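Local coordinates for CELL division control protein 6 (Pyrobaculum aerophilum, PDB 1FNN) that binds ADP with magnesium as an AAA+ ATPase of the Cdc6/Cdc18 family and is probably involved in regulating DNA replication, at residues His21-Leu32 / Tyr186-Gln197; Leu49-Lys57 / Asp234-Leu242. All coordinates share one frame; numbering follows the deposited sequence.

Contact 1: residues His21-Leu32 / Tyr186-Gln197; sequences HREQQLQQLDIL and YVIRFSPYTKDQ. With ADP (adenosine-5'-diphosphate), chain D.
Arg22, the N-cap of helix 23-38, lies over Tyr193 and reaches the loop that follows strand 187-189. Its CB leads to CG, 3.6 Å from N6 of ADP and also beside the tyrosine hydroxyl; the chain bends there (chi2 -65°), and CD and NE then pass CD2 of Phe190. NE bonds to Thr55 O of the P-loop. CE2 of Tyr193 lies over the centre of the guanidinium, 3.4 Å from CZ, and NH2 is over the ring face toward its rim, the two planes only 21° apart. At the tip NH2 gives a hydrogen bond to Ser191 O (2.8 Å), in both the guanidinium and carbonyl planes, while NH1 turns back to His21 O. Next along the helix, Gln25 sets CG 3.8 Å from the centroid of the Phe190 ring, a CH-pi contact, and its NE2 bonds to Arg189 O (3.0 Å) at a straight 166°. Farther on, Ile188 CD1 packs 3.8 Å from Leu29 CG and meets Leu32 CD1 tip to tip. Gln197 CG lies over the His21 ring, whose NE2 bonds to Asp200. Tyr193 OH accepts from ADP N6 (3.0 Å). At this end the helix packed on the edge strand of the parallel sheet reaches the adenine pocket of an AAA+ nucleotide site.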
loop_
_atom_site.group_PDB
_atom_site.type_symbol
_atom_site.label_atom_id
_atom_site.label_comp_id
_atom_site.label_asym_id
_atom_site.label_seq_id
_atom_site.Cartn_x
_atom_site.Cartn_y
_atom_site.Cartn_z
ATOM N N HIS A 21 2.743 -2.324 12.968
ATOM C CA HIS A 21 1.336 -2.552 12.660
ATOM C C HIS A 21 1.110 -3.865 11.944
ATOM O O HIS A 21 -0.035 -4.162 11.592
ATOM C CB HIS A 21 0.695 -1.327 11.953
ATOM C CG HIS A 21 0.947 -0.103 12.815
ATOM N ND1 HIS A 21 0.367 0.119 14.047
ATOM C CD2 HIS A 21 1.757 0.962 12.563
ATOM C CE1 HIS A 21 0.812 1.273 14.514
ATOM N NE2 HIS A 21 1.670 1.826 13.634
ATOM N N ARG A 22 2.145 -4.710 11.763
ATOM C CA ARG A 22 1.919 -6.022 11.139
ATOM C C ARG A 22 2.391 -7.136 12.060
ATOM O O ARG A 22 2.564 -8.291 11.651
ATOM C CB ARG A 22 2.636 -6.145 9.788
ATOM C CG ARG A 22 2.015 -5.275 8.672
ATOM C CD ARG A 22 0.635 -5.796 8.407
ATOM N NE ARG A 22 -0.301 -5.160 7.526
ATOM C CZ ARG A 22 -1.368 -4.474 7.944
ATOM N NH1 ARG A 22 -1.608 -4.347 9.239
ATOM N NH2 ARG A 22 -2.162 -3.936 7.038
ATOM N N GLU A 23 2.582 -6.806 13.330
ATOM C CA GLU A 23 3.009 -7.775 14.340
ATOM C C GLU A 23 2.019 -8.921 14.449
ATOM O O GLU A 23 2.438 -10.093 14.458
ATOM C CB GLU A 23 3.215 -7.166 15.731
ATOM C CG GLU A 23 4.359 -6.172 15.816
ATOM C CD GLU A 23 3.978 -4.733 15.523
ATOM O OE1 GLU A 23 2.860 -4.454 15.027
ATOM O OE2 GLU A 23 4.812 -3.847 15.797
ATOM N N GLN A 24 0.733 -8.627 14.323
ATOM C CA GLN A 24 -0.303 -9.641 14.416
ATOM C C GLN A 24 -0.313 -10.594 13.247
ATOM O O GLN A 24 -0.388 -11.825 13.423
ATOM C CB GLN A 24 -1.687 -8.998 14.621
ATOM C CG GLN A 24 -2.801 -10.019 14.768
ATOM C CD GLN A 24 -4.037 -9.437 15.440
ATOM O OE1 GLN A 24 -4.026 -8.321 15.968
ATOM N NE2 GLN A 24 -5.140 -10.188 15.433
ATOM N N GLN A 25 -0.220 -10.063 12.013
ATOM C CA GLN A 25 -0.200 -10.919 10.831
ATOM C C GLN A 25 1.061 -11.802 10.767
ATOM O O GLN A 25 0.994 -12.975 10.335
ATOM C CB GLN A 25 -0.217 -10.062 9.545
ATOM C CG GLN A 25 -1.574 -9.361 9.315
ATOM C CD GLN A 25 -1.776 -8.111 10.135
ATOM O OE1 GLN A 25 -0.949 -7.696 10.927
ATOM N NE2 GLN A 25 -2.934 -7.437 9.972
ATOM N N LEU A 26 2.164 -11.258 11.230
ATOM C CA LEU A 26 3.422 -12.006 11.219
ATOM C C LEU A 26 3.394 -13.139 12.260
ATOM O O LEU A 26 3.705 -14.304 11.990
ATOM C CB LEU A 26 4.575 -11.072 11.501
ATOM C CG LEU A 26 5.963 -11.764 11.418
ATOM C CD1 LEU A 26 6.221 -12.180 9.974
ATOM C CD2 LEU A 26 7.060 -10.847 11.936
ATOM N N GLN A 27 2.805 -12.806 13.417
ATOM C CA GLN A 27 2.550 -13.798 14.446
ATOM C C GLN A 27 1.655 -14.927 13.944
ATOM O O GLN A 27 1.949 -16.099 14.278
ATOM C CB GLN A 27 2.003 -13.203 15.746
ATOM C CG GLN A 27 1.659 -14.318 16.748
ATOM C CD GLN A 27 0.864 -13.834 17.944
ATOM O OE1 GLN A 27 -0.374 -13.898 17.937
ATOM N NE2 GLN A 27 1.579 -13.359 18.957
ATOM N N GLN A 28 0.565 -14.616 13.252
ATOM C CA GLN A 28 -0.355 -15.571 12.698
ATOM C C GLN A 28 0.341 -16.513 11.716
ATOM O O GLN A 28 -0.019 -17.682 11.527
ATOM C CB GLN A 28 -1.560 -14.891 11.987
ATOM C CG GLN A 28 -2.619 -14.390 12.991
ATOM C CD GLN A 28 -3.627 -13.445 12.323
ATOM O OE1 GLN A 28 -4.538 -13.818 11.593
ATOM N NE2 GLN A 28 -3.494 -12.140 12.555
ATOM N N LEU A 29 1.172 -15.915 10.860
ATOM C CA LEU A 29 1.963 -16.645 9.899
ATOM C C LEU A 29 2.923 -17.560 10.658
ATOM O O LEU A 29 3.153 -18.698 10.239
ATOM C CB LEU A 29 2.774 -15.708 9.008
ATOM C CG LEU A 29 2.203 -15.339 7.634
ATOM C CD1 LEU A 29 3.221 -14.473 6.879
ATOM C CD2 LEU A 29 1.842 -16.555 6.794
ATOM N N ASP A 30 3.565 -17.021 11.680
ATOM C CA ASP A 30 4.478 -17.837 12.484
ATOM C C ASP A 30 3.786 -19.066 13.070
ATOM O O ASP A 30 4.216 -20.236 13.042
ATOM C CB ASP A 30 5.083 -16.965 13.583
ATOM C CG ASP A 30 6.188 -17.773 14.277
ATOM O OD1 ASP A 30 7.296 -17.949 13.769
ATOM O OD2 ASP A 30 5.962 -18.281 15.386
ATOM N N ILE A 31 2.577 -18.819 13.598
ATOM C CA ILE A 31 1.756 -19.879 14.185
ATOM C C ILE A 31 1.407 -20.874 13.107
ATOM O O ILE A 31 1.501 -22.094 13.341
ATOM C CB ILE A 31 0.500 -19.276 14.849
ATOM C CG1 ILE A 31 0.888 -18.591 16.206
ATOM C CG2 ILE A 31 -0.570 -20.334 15.057
ATOM C CD1 ILE A 31 -0.273 -17.668 16.606
ATOM N N LEU A 32 1.017 -20.442 11.883
ATOM C CA LEU A 32 0.674 -21.434 10.893
ATOM C C LEU A 32 1.915 -22.238 10.409
ATOM O O LEU A 32 1.816 -23.398 10.008
ATOM C CB LEU A 32 -0.036 -20.829 9.675
ATOM C CG LEU A 32 -1.379 -20.140 10.052
ATOM C CD1 LEU A 32 -2.053 -19.489 8.853
ATOM C CD2 LEU A 32 -2.351 -21.141 10.677
ATOM N N TYR A 186 -7.821 -20.479 7.342
ATOM C CA TYR A 186 -6.436 -20.105 7.612
ATOM C C TYR A 186 -6.317 -18.774 6.843
ATOM O O TYR A 186 -5.674 -18.755 5.806
ATOM C CB TYR A 186 -5.395 -21.149 7.231
ATOM C CG TYR A 186 -5.584 -22.496 7.900
ATOM C CD1 TYR A 186 -5.977 -23.623 7.193
ATOM C CD2 TYR A 186 -5.362 -22.627 9.269
ATOM C CE1 TYR A 186 -6.147 -24.857 7.821
ATOM C CE2 TYR A 186 -5.525 -23.839 9.922
ATOM C CZ TYR A 186 -5.917 -24.943 9.182
ATOM O OH TYR A 186 -6.068 -26.130 9.855
ATOM N N VAL A 187 -7.093 -17.760 7.202
ATOM C CA VAL A 187 -7.120 -16.511 6.445
ATOM C C VAL A 187 -6.552 -15.396 7.284
ATOM O O VAL A 187 -6.974 -15.195 8.419
ATOM C CB VAL A 187 -8.516 -16.086 5.949
ATOM C CG1 VAL A 187 -8.500 -14.653 5.426
ATOM C CG2 VAL A 187 -9.006 -17.035 4.862
ATOM N N ILE A 188 -5.520 -14.739 6.748
ATOM C CA ILE A 188 -4.907 -13.647 7.510
ATOM C C ILE A 188 -5.214 -12.351 6.741
ATOM O O ILE A 188 -4.968 -12.313 5.522
ATOM C CB ILE A 188 -3.385 -13.868 7.605
ATOM C CG1 ILE A 188 -3.039 -15.206 8.294
ATOM C CG2 ILE A 188 -2.765 -12.697 8.374
ATOM C CD1 ILE A 188 -1.508 -15.441 8.280
ATOM N N ARG A 189 -5.829 -11.390 7.413
ATOM C CA ARG A 189 -6.325 -10.192 6.773
ATOM C C ARG A 189 -5.433 -9.008 7.100
ATOM O O ARG A 189 -4.908 -8.894 8.181
ATOM C CB ARG A 189 -7.763 -9.829 7.273
ATOM C CG ARG A 189 -8.720 -10.979 6.920
ATOM C CD ARG A 189 -10.207 -10.657 7.128
ATOM N NE ARG A 189 -11.001 -11.798 6.671
ATOM C CZ ARG A 189 -11.466 -11.917 5.434
ATOM N NH1 ARG A 189 -11.225 -10.976 4.526
ATOM N NH2 ARG A 189 -12.179 -12.989 5.105
ATOM N N PHE A 190 -5.174 -8.206 6.073
ATOM C CA PHE A 190 -4.291 -7.047 6.163
ATOM C C PHE A 190 -5.181 -5.831 5.814
ATOM O O PHE A 190 -5.583 -5.741 4.649
ATOM C CB PHE A 190 -3.202 -7.164 5.079
ATOM C CG PHE A 190 -2.265 -8.324 5.326
ATOM C CD1 PHE A 190 -2.696 -9.651 5.230
ATOM C CD2 PHE A 190 -0.944 -8.038 5.652
ATOM C CE1 PHE A 190 -1.780 -10.686 5.471
ATOM C CE2 PHE A 190 -0.036 -9.058 5.888
ATOM C CZ PHE A 190 -0.487 -10.358 5.792
ATOM N N SER A 191 -5.574 -5.086 6.824
ATOM C CA SER A 191 -6.532 -3.991 6.552
ATOM C C SER A 191 -5.796 -2.729 6.128
ATOM O O SER A 191 -4.572 -2.665 6.231
ATOM C CB SER A 191 -7.310 -3.733 7.845
ATOM O OG SER A 191 -6.410 -2.994 8.658
ATOM N N PRO A 192 -6.486 -1.864 5.389
ATOM C CA PRO A 192 -5.889 -0.639 4.874
ATOM C C PRO A 192 -5.204 0.045 6.045
ATOM O O PRO A 192 -5.745 -0.021 7.158
ATOM C CB PRO A 192 -7.090 0.144 4.340
ATOM C CG PRO A 192 -8.068 -0.943 3.963
ATOM C CD PRO A 192 -7.965 -1.918 5.134
ATOM N N TYR A 193 -4.011 0.609 5.835
ATOM C CA TYR A 193 -3.383 1.279 6.962
ATOM C C TYR A 193 -4.110 2.620 7.237
ATOM O O TYR A 193 -4.467 3.337 6.294
ATOM C CB TYR A 193 -1.930 1.626 6.697
ATOM C CG TYR A 193 -1.008 0.414 6.611
ATOM C CD1 TYR A 193 -0.454 -0.017 5.414
ATOM C CD2 TYR A 193 -0.699 -0.287 7.774
ATOM C CE1 TYR A 193 0.399 -1.126 5.345
ATOM C CE2 TYR A 193 0.141 -1.389 7.738
ATOM C CZ TYR A 193 0.674 -1.790 6.519
ATOM O OH TYR A 193 1.506 -2.903 6.543
ATOM N N THR A 194 -4.109 2.980 8.504
ATOM C CA THR A 194 -4.701 4.264 8.869
ATOM C C THR A 194 -3.621 5.328 8.685
ATOM O O THR A 194 -2.417 5.056 8.467
ATOM C CB THR A 194 -5.124 4.257 10.347
ATOM O OG1 THR A 194 -3.916 4.075 11.093
ATOM C CG2 THR A 194 -6.096 3.150 10.718
ATOM N N LYS A 195 -4.027 6.563 9.002
ATOM C CA LYS A 195 -3.095 7.666 8.853
ATOM C C LYS A 195 -1.950 7.575 9.819
ATOM O O LYS A 195 -0.818 7.986 9.487
ATOM C CB LYS A 195 -3.846 9.007 9.017
ATOM C CG LYS A 195 -4.770 9.198 7.826
ATOM C CD LYS A 195 -5.710 10.423 8.037
ATOM C CE LYS A 195 -6.415 10.611 6.689
ATOM N NZ LYS A 195 -7.128 11.917 6.577
ATOM N N ASP A 196 -2.246 7.259 11.080
ATOM C CA ASP A 196 -1.183 7.154 12.059
ATOM C C ASP A 196 -0.246 5.971 11.675
ATOM O O ASP A 196 0.949 6.119 11.855
ATOM C CB ASP A 196 -1.773 6.934 13.452
ATOM C CG ASP A 196 -2.854 8.014 13.621
ATOM O OD1 ASP A 196 -4.024 7.708 13.255
ATOM O OD2 ASP A 196 -2.455 9.092 14.098
ATOM N N GLN A 197 -0.782 4.885 11.170
ATOM C CA GLN A 197 0.092 3.734 10.831
ATOM C C GLN A 197 0.971 4.092 9.654
ATOM O O GLN A 197 2.168 3.736 9.611
ATOM C CB GLN A 197 -0.828 2.545 10.514
ATOM C CG GLN A 197 -1.575 2.083 11.776
ATOM C CD GLN A 197 -2.623 1.059 11.463
ATOM O OE1 GLN A 197 -3.137 0.850 10.351
ATOM N NE2 GLN A 197 -2.977 0.348 12.533
HETATM P PB ADP D . 1.252 -5.728 -0.737
HETATM O O1B ADP D . 1.717 -7.090 -1.236
HETATM O O2B ADP D . 0.291 -5.799 0.308
HETATM O O3B ADP D . 0.696 -5.148 -1.955
HETATM P PA ADP D . 3.759 -4.686 0.101
HETATM O O1A ADP D . 4.176 -5.833 0.926
HETATM O O2A ADP D . 4.488 -4.645 -1.172
HETATM O O3A ADP D . 2.241 -4.710 -0.125
HETATM O "O5'" ADP D . 4.080 -3.262 0.846
HETATM C "C5'" ADP D . 4.045 -2.118 0.011
HETATM C "C4'" ADP D . 5.254 -1.252 0.418
HETATM O "O4'" ADP D . 5.087 -0.873 1.766
HETATM C "C3'" ADP D . 6.597 -1.968 0.363
HETATM O "O3'" ADP D . 7.596 -1.008 0.062
HETATM C "C2'" ADP D . 6.655 -2.515 1.749
HETATM O "O2'" ADP D . 7.990 -2.801 2.168
HETATM C "C1'" ADP D . 6.120 -1.324 2.556
HETATM N N9 ADP D . 5.509 -1.835 3.721
HETATM C C8 ADP D . 4.251 -2.371 3.799
HETATM N N7 ADP D . 3.803 -2.537 5.008
HETATM C C5 ADP D . 4.852 -2.072 5.784
HETATM C C6 ADP D . 5.023 -1.996 7.176
HETATM N N6 ADP D . 4.088 -2.429 8.007
HETATM N N1 ADP D . 6.176 -1.515 7.646
HETATM C C2 ADP D . 7.106 -1.131 6.792
HETATM N N3 ADP D . 7.081 -1.146 5.460
HETATM C C4 ADP D . 5.894 -1.644 5.018
#

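Contact 2: residues Leu49-Lys57 / Asp234-Leu242; sequences LLGRPGTGK and DTNRGDARL. With ADP (adenosine-5'-diphosphate), chain D.
The backbones of Gly54 and Asp239 come within 4.3 Å, CA to CA, where the P-loop (Walker A motif) meets the start of helix 240-256 in the Cdc6 lid. A type II turn from Arg52 to Thr55 brings Gly54 O to Ala240 N, a 2.9 Å hydrogen bond with an N-H...O angle of 159°. Gly54 has a positive phi, and a CB on it would clash with Asp239 OD1, so the close approach depends on glycine here. The same residue turns its N to the nucleotide, bonding ADP O3B, while Lys57 grips O2B through both its backbone N and NZ.

Arg52 carries the side-chain contact. Its CG lies between the backbone N and the carbonyl carbon (chi1 61°), and with further bends at chi2 and chi3 the chain runs past Thr235, CB 3.8 Å from Thr235 CG2. The guanidinium then lies across the lid loop: NH1 makes a weak hydrogen bond to Arg237 O (3.2 Å), and Asp239 CB sits over one face. The salt bridge from NH2 to Asp239 OD2 (3.1 Å) is one of charge alone, since the oxygen lies well out of the guanidinium plane and the two planar groups are turned 76° apart. A leucine in place of Arg52 would probably leave Asp239 OD2 without this opposite charge and Arg237 O without the NH1 donor. Asp239 is itself fixed as the N-cap of helix 240-256: with CG anti to the backbone N, OD1 receives Leu242 N and, weakly, Arg241 N. Beyond this cap the lid reaches the sugar, where Ala240 CB lies 3.5 Å from ADP O4'.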
loop_
_atom_site.group_PDB
_atom_site.type_symbol
_atom_site.label_atom_id
_atom_site.label_comp_id
_atom_site.label_asym_id
_atom_site.label_seq_id
_atom_site.Cartn_x
_atom_site.Cartn_y
_atom_site.Cartn_z
ATOM N N LEU A 49 -3.597 -14.914 2.423
ATOM C CA LEU A 49 -3.394 -13.553 2.897
ATOM C C LEU A 49 -4.292 -12.618 2.062
ATOM O O LEU A 49 -4.219 -12.701 0.823
ATOM C CB LEU A 49 -1.927 -13.122 2.722
ATOM C CG LEU A 49 -0.835 -14.074 3.260
ATOM C CD1 LEU A 49 0.518 -13.364 3.172
ATOM C CD2 LEU A 49 -1.076 -14.575 4.683
ATOM N N LEU A 50 -5.147 -11.821 2.704
ATOM C CA LEU A 50 -6.088 -10.998 1.909
ATOM C C LEU A 50 -6.001 -9.554 2.359
ATOM O O LEU A 50 -5.974 -9.214 3.543
ATOM C CB LEU A 50 -7.544 -11.474 2.099
ATOM C CG LEU A 50 -7.867 -12.909 1.711
ATOM C CD1 LEU A 50 -9.334 -13.263 2.039
ATOM C CD2 LEU A 50 -7.625 -13.127 0.211
ATOM N N GLY A 51 -6.001 -8.658 1.363
ATOM C CA GLY A 51 -5.911 -7.235 1.670
ATOM C C GLY A 51 -5.701 -6.478 0.369
ATOM O O GLY A 51 -5.156 -7.072 -0.580
ATOM N N ARG A 52 -6.055 -5.186 0.395
ATOM C CA ARG A 52 -5.882 -4.412 -0.854
ATOM C C ARG A 52 -4.384 -4.203 -1.129
ATOM O O ARG A 52 -3.519 -4.437 -0.283
ATOM C CB ARG A 52 -6.580 -3.053 -0.730
ATOM C CG ARG A 52 -6.056 -2.143 0.368
ATOM C CD ARG A 52 -5.821 -0.714 -0.107
ATOM N NE ARG A 52 -5.167 -0.653 -1.426
ATOM C CZ ARG A 52 -5.016 0.448 -2.134
ATOM N NH1 ARG A 52 -5.497 1.572 -1.593
ATOM N NH2 ARG A 52 -4.426 0.500 -3.319
ATOM N N PRO A 53 -4.083 -3.582 -2.260
ATOM C CA PRO A 53 -2.698 -3.289 -2.627
ATOM C C PRO A 53 -2.050 -2.383 -1.609
ATOM O O PRO A 53 -2.634 -1.459 -1.024
ATOM C CB PRO A 53 -2.776 -2.666 -4.014
ATOM C CG PRO A 53 -4.076 -3.164 -4.566
ATOM C CD PRO A 53 -5.005 -3.245 -3.377
ATOM N N GLY A 54 -0.820 -2.776 -1.237
ATOM C CA GLY A 54 -0.027 -1.908 -0.385
ATOM C C GLY A 54 -0.264 -2.091 1.100
ATOM O O GLY A 54 0.226 -1.247 1.863
ATOM N N THR A 55 -0.949 -3.166 1.461
ATOM C CA THR A 55 -1.213 -3.414 2.888
ATOM C C THR A 55 -0.139 -4.345 3.481
ATOM O O THR A 55 -0.263 -4.681 4.658
ATOM C CB THR A 55 -2.596 -4.022 3.104
ATOM O OG1 THR A 55 -2.869 -5.157 2.246
ATOM C CG2 THR A 55 -3.669 -2.959 2.771
ATOM N N GLY A 56 1.024 -4.528 2.841
ATOM C CA GLY A 56 2.114 -5.298 3.477
ATOM C C GLY A 56 2.013 -6.821 3.371
ATOM O O GLY A 56 2.686 -7.551 4.128
ATOM N N LYS A 57 1.239 -7.364 2.454
ATOM C CA LYS A 57 1.110 -8.818 2.352
ATOM C C LYS A 57 2.468 -9.440 1.950
ATOM O O LYS A 57 2.987 -10.292 2.640
ATOM C CB LYS A 57 -0.014 -9.190 1.402
ATOM C CG LYS A 57 -1.402 -8.564 1.738
ATOM C CD LYS A 57 -2.462 -9.003 0.741
ATOM C CE LYS A 57 -2.178 -8.572 -0.711
ATOM N NZ LYS A 57 -2.259 -7.083 -0.791
ATOM N N ASP A 234 -12.675 2.109 3.995
ATOM C CA ASP A 234 -12.094 3.027 3.025
ATOM C C ASP A 234 -10.883 2.387 2.359
ATOM O O ASP A 234 -9.740 2.841 2.314
ATOM C CB ASP A 234 -11.781 4.344 3.734
ATOM C CG ASP A 234 -11.245 5.419 2.811
ATOM O OD1 ASP A 234 -11.230 5.192 1.578
ATOM O OD2 ASP A 234 -10.844 6.482 3.334
ATOM N N THR A 235 -11.161 1.329 1.612
ATOM C CA THR A 235 -10.286 0.443 0.904
ATOM C C THR A 235 -9.692 1.032 -0.365
ATOM O O THR A 235 -8.964 0.313 -1.059
ATOM C CB THR A 235 -11.054 -0.855 0.537
ATOM O OG1 THR A 235 -11.600 -1.434 1.732
ATOM C CG2 THR A 235 -10.131 -1.855 -0.145
ATOM N N ASN A 236 -9.979 2.293 -0.674
ATOM C CA ASN A 236 -9.309 2.948 -1.796
ATOM C C ASN A 236 -8.112 3.758 -1.304
ATOM O O ASN A 236 -7.351 4.324 -2.076
ATOM C CB ASN A 236 -10.277 3.745 -2.661
ATOM C CG ASN A 236 -10.921 2.890 -3.749
ATOM O OD1 ASN A 236 -10.336 1.943 -4.292
ATOM N ND2 ASN A 236 -12.164 3.223 -4.089
ATOM N N ARG A 237 -7.885 3.771 -0.005
ATOM C CA ARG A 237 -6.747 4.386 0.652
ATOM C C ARG A 237 -6.041 3.335 1.524
ATOM O O ARG A 237 -6.396 2.149 1.463
ATOM C CB ARG A 237 -7.191 5.595 1.475
ATOM C CG ARG A 237 -7.017 6.869 0.649
ATOM C CD ARG A 237 -7.284 8.123 1.466
ATOM N NE ARG A 237 -8.499 8.782 0.995
ATOM C CZ ARG A 237 -8.529 9.584 -0.063
ATOM N NH1 ARG A 237 -7.415 9.818 -0.742
ATOM N NH2 ARG A 237 -9.656 10.160 -0.458
ATOM N N GLY A 238 -5.028 3.749 2.260
ATOM C CA GLY A 238 -4.322 2.875 3.176
ATOM C C GLY A 238 -3.139 2.151 2.525
ATOM O O GLY A 238 -2.789 1.072 2.987
ATOM N N ASP A 239 -2.730 2.566 1.342
ATOM C CA ASP A 239 -1.665 1.928 0.573
ATOM C C ASP A 239 -0.283 2.436 0.942
ATOM O O ASP A 239 0.090 3.593 0.688
ATOM C CB ASP A 239 -1.971 2.178 -0.912
ATOM C CG ASP A 239 -1.009 1.514 -1.871
ATOM O OD1 ASP A 239 0.172 1.299 -1.495
ATOM O OD2 ASP A 239 -1.426 1.207 -2.997
ATOM N N ALA A 240 0.538 1.604 1.611
ATOM C CA ALA A 240 1.857 2.025 2.048
ATOM C C ALA A 240 2.838 2.180 0.893
ATOM O O ALA A 240 3.787 2.976 0.967
ATOM C CB ALA A 240 2.428 1.030 3.056
ATOM N N ARG A 241 2.617 1.460 -0.186
ATOM C CA ARG A 241 3.508 1.634 -1.343
ATOM C C ARG A 241 3.440 3.081 -1.815
ATOM O O ARG A 241 4.396 3.761 -2.228
ATOM C CB ARG A 241 3.092 0.660 -2.449
ATOM C CG ARG A 241 4.109 0.654 -3.589
ATOM C CD ARG A 241 3.606 0.040 -4.865
ATOM N NE ARG A 241 2.489 0.735 -5.468
ATOM C CZ ARG A 241 2.380 1.945 -5.988
ATOM N NH1 ARG A 241 3.367 2.836 -6.061
ATOM N NH2 ARG A 241 1.189 2.288 -6.469
ATOM N N LEU A 242 2.184 3.507 -2.040
ATOM C CA LEU A 242 1.935 4.881 -2.514
ATOM C C LEU A 242 2.526 5.880 -1.562
ATOM O O LEU A 242 3.117 6.848 -2.037
ATOM C CB LEU A 242 0.395 5.059 -2.581
ATOM C CG LEU A 242 -0.110 6.434 -3.009
ATOM C CD1 LEU A 242 0.378 6.750 -4.409
ATOM C CD2 LEU A 242 -1.660 6.444 -2.897
HETATM P PB ADP D . 1.252 -5.728 -0.737
HETATM O O1B ADP D . 1.717 -7.090 -1.236
HETATM O O2B ADP D . 0.291 -5.799 0.308
HETATM O O3B ADP D . 0.696 -5.148 -1.955
HETATM P PA ADP D . 3.759 -4.686 0.101
HETATM O O1A ADP D . 4.176 -5.833 0.926
HETATM O O2A ADP D . 4.488 -4.645 -1.172
HETATM O O3A ADP D . 2.241 -4.710 -0.125
HETATM O "O5'" ADP D . 4.080 -3.262 0.846
HETATM C "C5'" ADP D . 4.045 -2.118 0.011
HETATM C "C4'" ADP D . 5.254 -1.252 0.418
HETATM O "O4'" ADP D . 5.087 -0.873 1.766
HETATM C "C3'" ADP D . 6.597 -1.968 0.363
HETATM O "O3'" ADP D . 7.596 -1.008 0.062
HETATM C "C2'" ADP D . 6.655 -2.515 1.749
HETATM O "O2'" ADP D . 7.990 -2.801 2.168
HETATM C "C1'" ADP D . 6.120 -1.324 2.556
HETATM N N9 ADP D . 5.509 -1.835 3.721
HETATM C C8 ADP D . 4.251 -2.371 3.799
HETATM N N7 ADP D . 3.803 -2.537 5.008
HETATM C C5 ADP D . 4.852 -2.072 5.784
HETATM C C6 ADP D . 5.023 -1.996 7.176
HETATM N N6 ADP D . 4.088 -2.429 8.007
HETATM N N1 ADP D . 6.176 -1.515 7.646
HETATM C C2 ADP D . 7.106 -1.131 6.792
HETATM N N3 ADP D . 7.081 -1.146 5.460
HETATM C C4 ADP D . 5.894 -1.644 5.018
#

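Contact 1 buries 703 Å² and contact 2 only 345 Å², although contact 2 lies nearer the centre of the chain. Both mix buried and exposed residues. They share the parallel sheet: strand 187-189 of contact 1 neighbours strand 46-50, which leads into the P-loop of contact 2, and Phe190 N lies 2.8 Å from Leu50 O, a probable hydrogen bond. Contact 1 joins helix to strand through apolar packing, CH-pi contacts, an arginine lying over a tyrosine face and two side-chain-to-carbonyl hydrogen bonds. Contact 2 joins loop to helix start through backbone polar groups, glycines and a charge pair. ADP spans both, with adenine at 21-32/186-197 and phosphates at 49-57.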